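Local coordinates for protein computational Design of Enzyme (Synthetic construct, PDB 3TP4) that is of unknown function but was designed as an enzyme, and probably carries a serine-containing catalytic triad in a TIM-barrel scaffold of the glycosyl hydrolase family 26 type, at residues A[69-74]-A[110-115]; A[73-78]-A[85-90]. One frame throughout, in Å; residues are numbered along the deposited sequence.

Contact 1 of 2, residues A[69-74]-A[110-115]; sequences WSTSII and VGAGVE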
loop_
_atom_site.group_PDB
_atom_site.type_symbol
_atom_site.label_atom_id
_atom_site.label_comp_id
_atom_site.label_asym_id
_atom_site.label_seq_id
_atom_site.Cartn_x
_atom_site.Cartn_y
_atom_site.Cartn_z
ATOM N N TRP A 69 -9.221 4.757 3.659
ATOM C CA TRP A 69 -9.947 3.821 4.516
ATOM C C TRP A 69 -9.016 2.710 5.001
ATOM O O TRP A 69 -8.035 2.389 4.336
ATOM C CB TRP A 69 -11.054 3.137 3.737
ATOM C CG TRP A 69 -11.873 3.991 2.886
ATOM C CD1 TRP A 69 -11.797 4.108 1.535
ATOM C CD2 TRP A 69 -12.956 4.821 3.305
ATOM N NE1 TRP A 69 -12.756 4.971 1.083
ATOM C CE2 TRP A 69 -13.486 5.422 2.151
ATOM C CE3 TRP A 69 -13.526 5.119 4.548
ATOM C CZ2 TRP A 69 -14.559 6.316 2.198
ATOM C CZ3 TRP A 69 -14.593 6.003 4.596
ATOM C CH2 TRP A 69 -15.095 6.593 3.431
ATOM N N SER A 70 -9.330 2.113 6.147
ATOM C CA SER A 70 -8.547 0.976 6.646
ATOM C C SER A 70 -9.343 -0.318 6.499
ATOM O O SER A 70 -10.560 -0.300 6.627
ATOM C CB SER A 70 -8.188 1.175 8.118
ATOM O OG SER A 70 -7.343 2.298 8.287
ATOM N N THR A 71 -8.665 -1.437 6.235
ATOM C CA THR A 71 -9.363 -2.724 6.166
ATOM C C THR A 71 -9.956 -3.083 7.524
ATOM O O THR A 71 -10.829 -3.936 7.631
ATOM C CB THR A 71 -8.447 -3.854 5.705
ATOM O OG1 THR A 71 -7.315 -3.936 6.581
ATOM C CG2 THR A 71 -7.987 -3.610 4.270
ATOM N N SER A 72 -9.458 -2.409 8.553
ATOM C CA SER A 72 -10.013 -2.446 9.902
ATOM C C SER A 72 -11.548 -2.341 9.933
ATOM O O SER A 72 -12.201 -2.834 10.851
ATOM C CB SER A 72 -9.412 -1.289 10.696
ATOM O OG SER A 72 -9.426 -1.566 12.079
ATOM N N ILE A 73 -12.117 -1.682 8.934
ATOM C CA ILE A 73 -13.564 -1.522 8.842
ATOM C C ILE A 73 -14.282 -2.863 8.736
ATOM O O ILE A 73 -15.418 -3.010 9.196
ATOM C CB ILE A 73 -13.942 -0.686 7.621
ATOM C CG1 ILE A 73 -13.512 0.772 7.818
ATOM C CG2 ILE A 73 -15.431 -0.767 7.343
ATOM C CD1 ILE A 73 -13.550 1.552 6.556
ATOM N N ILE A 74 -13.630 -3.832 8.105
ATOM C CA ILE A 74 -14.223 -5.154 7.927
ATOM C C ILE A 74 -14.339 -5.867 9.273
ATOM O O ILE A 74 -15.266 -6.641 9.502
ATOM C CB ILE A 74 -13.384 -6.010 6.964
ATOM C CG1 ILE A 74 -13.477 -5.453 5.543
ATOM C CG2 ILE A 74 -13.830 -7.475 7.006
ATOM C CD1 ILE A 74 -12.343 -5.928 4.637
ATOM N N VAL A 110 -7.287 2.158 0.120
ATOM C CA VAL A 110 -7.582 1.233 1.207
ATOM C C VAL A 110 -6.278 0.607 1.673
ATOM O O VAL A 110 -5.531 0.029 0.874
ATOM C CB VAL A 110 -8.532 0.108 0.750
ATOM C CG1 VAL A 110 -8.570 -1.008 1.793
ATOM C CG2 VAL A 110 -9.949 0.659 0.446
ATOM N N GLY A 111 -5.994 0.730 2.965
ATOM C CA GLY A 111 -4.735 0.250 3.515
ATOM C C GLY A 111 -4.980 -0.838 4.545
ATOM O O GLY A 111 -5.974 -0.801 5.261
ATOM N N ALA A 112 -4.092 -1.822 4.603
ATOM C CA ALA A 112 -4.163 -2.858 5.629
ATOM C C ALA A 112 -2.988 -2.670 6.576
ATOM O O ALA A 112 -1.835 -2.895 6.195
ATOM C CB ALA A 112 -4.119 -4.250 4.991
ATOM N N GLY A 113 -3.278 -2.239 7.800
ATOM C CA GLY A 113 -2.239 -1.985 8.780
ATOM C C GLY A 113 -1.738 -3.286 9.363
ATOM O O GLY A 113 -2.205 -4.364 8.986
ATOM N N VAL A 114 -0.788 -3.208 10.288
ATOM C CA VAL A 114 -0.223 -4.429 10.841
ATOM C C VAL A 114 -0.708 -4.737 12.267
ATOM O O VAL A 114 -0.035 -5.444 13.021
ATOM C CB VAL A 114 1.331 -4.474 10.710
ATOM C CG1 VAL A 114 1.741 -4.502 9.227
ATOM C CG2 VAL A 114 1.984 -3.297 11.419
ATOM N N GLU A 115 -1.896 -4.248 12.613
ATOM C CA GLU A 115 -2.461 -4.500 13.937
ATOM C C GLU A 115 -2.612 -5.989 14.234
ATOM O O GLU A 115 -2.282 -6.447 15.326
ATOM C CB GLU A 115 -3.808 -3.797 14.111
ATOM C CG GLU A 115 -3.711 -2.285 14.181
ATOM C CD GLU A 115 -3.324 -1.671 12.850
ATOM O OE1 GLU A 115 -3.678 -2.257 11.805
ATOM O OE2 GLU A 115 -2.670 -0.604 12.854
HETATM O O HOH W 1 -6.216 -1.999 8.667
#

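Contact 2 of 2, residues A[73-78]-A[85-90]; sequences IIEGNQ and NTRDEN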
loop_
_atom_site.group_PDB
_atom_site.type_symbol
_atom_site.label_atom_id
_atom_site.label_comp_id
_atom_site.label_asym_id
_atom_site.label_seq_id
_atom_site.Cartn_x
_atom_site.Cartn_y
_atom_site.Cartn_z
ATOM N N ILE A 73 -12.117 -1.682 8.934
ATOM C CA ILE A 73 -13.564 -1.522 8.842
ATOM C C ILE A 73 -14.282 -2.863 8.736
ATOM O O ILE A 73 -15.418 -3.010 9.196
ATOM C CB ILE A 73 -13.942 -0.686 7.621
ATOM C CG1 ILE A 73 -13.512 0.772 7.818
ATOM C CG2 ILE A 73 -15.431 -0.767 7.343
ATOM C CD1 ILE A 73 -13.550 1.552 6.556
ATOM N N ILE A 74 -13.630 -3.832 8.105
ATOM C CA ILE A 74 -14.223 -5.154 7.927
ATOM C C ILE A 74 -14.339 -5.867 9.273
ATOM O O ILE A 74 -15.266 -6.641 9.502
ATOM C CB ILE A 74 -13.384 -6.010 6.964
ATOM C CG1 ILE A 74 -13.477 -5.453 5.543
ATOM C CG2 ILE A 74 -13.830 -7.475 7.006
ATOM C CD1 ILE A 74 -12.343 -5.928 4.637
ATOM N N GLU A 75 -13.385 -5.594 10.155
ATOM C CA GLU A 75 -13.346 -6.210 11.471
ATOM C C GLU A 75 -14.342 -5.529 12.402
ATOM O O GLU A 75 -14.580 -5.993 13.514
ATOM C CB GLU A 75 -11.940 -6.092 12.057
ATOM C CG GLU A 75 -10.825 -6.473 11.091
ATOM C CD GLU A 75 -9.500 -5.813 11.442
ATOM O OE1 GLU A 75 -9.491 -4.931 12.330
ATOM O OE2 GLU A 75 -8.470 -6.168 10.828
ATOM N N GLY A 76 -14.912 -4.419 11.943
ATOM C CA GLY A 76 -15.826 -3.640 12.754
ATOM C C GLY A 76 -15.084 -2.812 13.785
ATOM O O GLY A 76 -15.673 -2.370 14.771
ATOM N N ASN A 77 -13.787 -2.604 13.559
ATOM C CA ASN A 77 -12.954 -1.841 14.488
ATOM C C ASN A 77 -12.781 -0.380 14.055
ATOM O O ASN A 77 -11.963 0.359 14.613
ATOM C CB ASN A 77 -11.581 -2.500 14.657
ATOM C CG ASN A 77 -11.672 -3.930 15.165
ATOM O OD1 ASN A 77 -12.705 -4.353 15.679
ATOM N ND2 ASN A 77 -10.582 -4.679 15.029
ATOM N N GLN A 78 -13.560 0.027 13.060
ATOM C CA GLN A 78 -13.486 1.379 12.531
ATOM C C GLN A 78 -14.768 1.632 11.756
ATOM O O GLN A 78 -15.209 0.786 10.980
ATOM C CB GLN A 78 -12.256 1.532 11.629
ATOM C CG GLN A 78 -11.557 2.876 11.733
ATOM C CD GLN A 78 -10.105 2.814 11.267
ATOM O OE1 GLN A 78 -9.681 3.570 10.382
ATOM N NE2 GLN A 78 -9.333 1.912 11.868
ATOM N N ASN A 85 -21.697 -6.415 13.700
ATOM C CA ASN A 85 -22.055 -6.810 12.344
ATOM C C ASN A 85 -21.408 -8.111 11.882
ATOM O O ASN A 85 -20.388 -8.534 12.421
ATOM C CB ASN A 85 -21.689 -5.698 11.354
ATOM C CG ASN A 85 -22.692 -4.564 11.346
ATOM O OD1 ASN A 85 -23.350 -4.290 12.350
ATOM N ND2 ASN A 85 -22.818 -3.895 10.202
ATOM N N THR A 86 -22.006 -8.740 10.873
ATOM C CA THR A 86 -21.317 -9.799 10.149
ATOM C C THR A 86 -20.235 -9.134 9.294
ATOM O O THR A 86 -20.396 -7.993 8.845
ATOM C CB THR A 86 -22.276 -10.624 9.254
ATOM O OG1 THR A 86 -22.511 -9.941 8.018
ATOM C CG2 THR A 86 -23.608 -10.858 9.956
ATOM N N ARG A 87 -19.124 -9.828 9.086
ATOM C CA ARG A 87 -18.086 -9.304 8.215
ATOM C C ARG A 87 -18.677 -8.942 6.850
ATOM O O ARG A 87 -18.288 -7.940 6.245
ATOM C CB ARG A 87 -16.922 -10.293 8.086
ATOM C CG ARG A 87 -15.829 -10.078 9.131
ATOM C CD ARG A 87 -14.722 -11.127 9.042
ATOM N NE ARG A 87 -13.627 -10.849 9.970
ATOM C CZ ARG A 87 -12.400 -10.490 9.601
ATOM N NH1 ARG A 87 -12.089 -10.376 8.313
ATOM N NH2 ARG A 87 -11.474 -10.253 10.522
ATOM N N ASP A 88 -19.640 -9.738 6.389
ATOM C CA ASP A 88 -20.267 -9.503 5.091
ATOM C C ASP A 88 -21.017 -8.172 5.007
ATOM O O ASP A 88 -21.113 -7.576 3.932
ATOM C CB ASP A 88 -21.210 -10.649 4.724
ATOM C CG ASP A 88 -20.469 -11.915 4.362
ATOM O OD1 ASP A 88 -20.374 -12.815 5.225
ATOM O OD2 ASP A 88 -19.977 -12.006 3.215
ATOM N N GLU A 89 -21.556 -7.708 6.131
ATOM C CA GLU A 89 -22.316 -6.464 6.113
ATOM C C GLU A 89 -21.427 -5.257 6.392
ATOM O O GLU A 89 -21.665 -4.169 5.865
ATOM C CB GLU A 89 -23.528 -6.518 7.052
ATOM C CG GLU A 89 -23.228 -6.865 8.498
ATOM C CD GLU A 89 -24.483 -7.280 9.256
ATOM O OE1 GLU A 89 -25.481 -7.647 8.596
ATOM O OE2 GLU A 89 -24.476 -7.234 10.506
ATOM N N ASN A 90 -20.403 -5.455 7.216
ATOM C CA ASN A 90 -19.347 -4.461 7.332
ATOM C C ASN A 90 -18.713 -4.222 5.961
ATOM O O ASN A 90 -18.370 -3.089 5.615
ATOM C CB ASN A 90 -18.294 -4.880 8.357
ATOM C CG ASN A 90 -18.665 -4.471 9.771
ATOM O OD1 ASN A 90 -19.578 -3.673 9.980
ATOM N ND2 ASN A 90 -17.942 -5.001 10.751
#

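Contact 1 of 2, residues A[69-74]-A[110-115]
W69 and S70 pair in parallel with V110 and G111 where strands 66-70 and 107-113 lie side by side in the barrel, the two strands of a beta-alpha-beta unit connected by helix 87-104. Two backbone hydrogen bonds hold them: G111 N gives to W69 O at 3.0 Å, and T71 N gives to G111 O at 2.9 Å. G111 thus uses both its N-H and its C=O, and the two bonds lie on the residues flanking S70. W69 O, which takes the G111 N-H, also meets V110 CA at 3.4 Å in a CA-H...O contact.

W69 and V110 share one face of the sheet. Indole CD1 comes up obliquely to V110 CG2 at 4.1 Å; F94 of helix 87-104 meets the W69 ring edge-to-face and also touches V110, while W69 NE1 is held by N108 OD1.

Just past the strand, T71 carries the rest of the contact. Its CG2 methyl packs 3.6 Å from V110 CG1, the two side chains crossing at about a right angle. With chi1 at 57°, OG1 sits between the backbone N and the carbonyl carbon, over A112, 3.6 Å from A112 CB. From there OG1 bonds a water at 3.1 Å, which accepts from G113 N at 3.1 Å, and also pairs with Y147 OH. Swapping T71 for a valine removes this hydroxyl and would probably leave Y147 OH and the bridging water without a shared partner.

S70 turns to the other face, and its OG is hydrogen-bonded to H37 NE2. With E320 this fits the geometry of a Ser-His-Glu triad, probably the designed one, and the two bonds on either side of S70 are consistent with a firmly held strand end beneath the presumed nucleophile.

Contact 2 of 2, residues A[73-78]-A[85-90]
I74 and N90 bring their CA atoms to 5.2 Å where the helically coiled residues 73-75, ending in G76 at a positive phi of 77°, press against the first turn of helix 87-104. N90 points its amide into this coil. Its ND2 gives a weak but fairly straight hydrogen bond to I74 O, 3.4 Å long, and also lies 3.2 Å from G76 CA, so close that any side chain on G76 would collide with it. The other end of the amide, OD1, accepts from L82 N, which fixes the flip of the group.

R87 lies across I74 at about a right angle. Its chain is extended from CG to NE, with CG 3.5 Å from I74 O and NH1 3.6 Å from I74 CG2. E75 runs alongside, its CG 3.9 Å from R87 NH2, yet the charges look elsewhere: E75 OE2 bonds Y147 and N116, and R87 NH1 makes a salt bridge to D150.

The helix start itself is closed by a capping box, E89 N to T86 OG1 and T86 N to E89 OE2. Through Y147 and D150, both on helix 141-157, the loop after strand 66-70 and the start of helix 87-104 are tied to the next long helix.

Contacts 1 and 2 lie about 11 Å apart, centre to centre, and both start from the chain leaving strand 66-70, sharing I73 and I74. In sequence the order is strand 66-70, the 71-86 loop, helix 87-104 and strand 107-113. Contact 1 joins the two strands within the barrel sheet, whereas contact 2 lies farther from the centre of the chain and fastens the loop to the helix that follows. A probable hydrogen bond from N77 N to S72 O links them directly, and Y147 bonds T71 in one and E75 in the other. Together they probably hold the course of the loop just beyond the probable triad serine, S70.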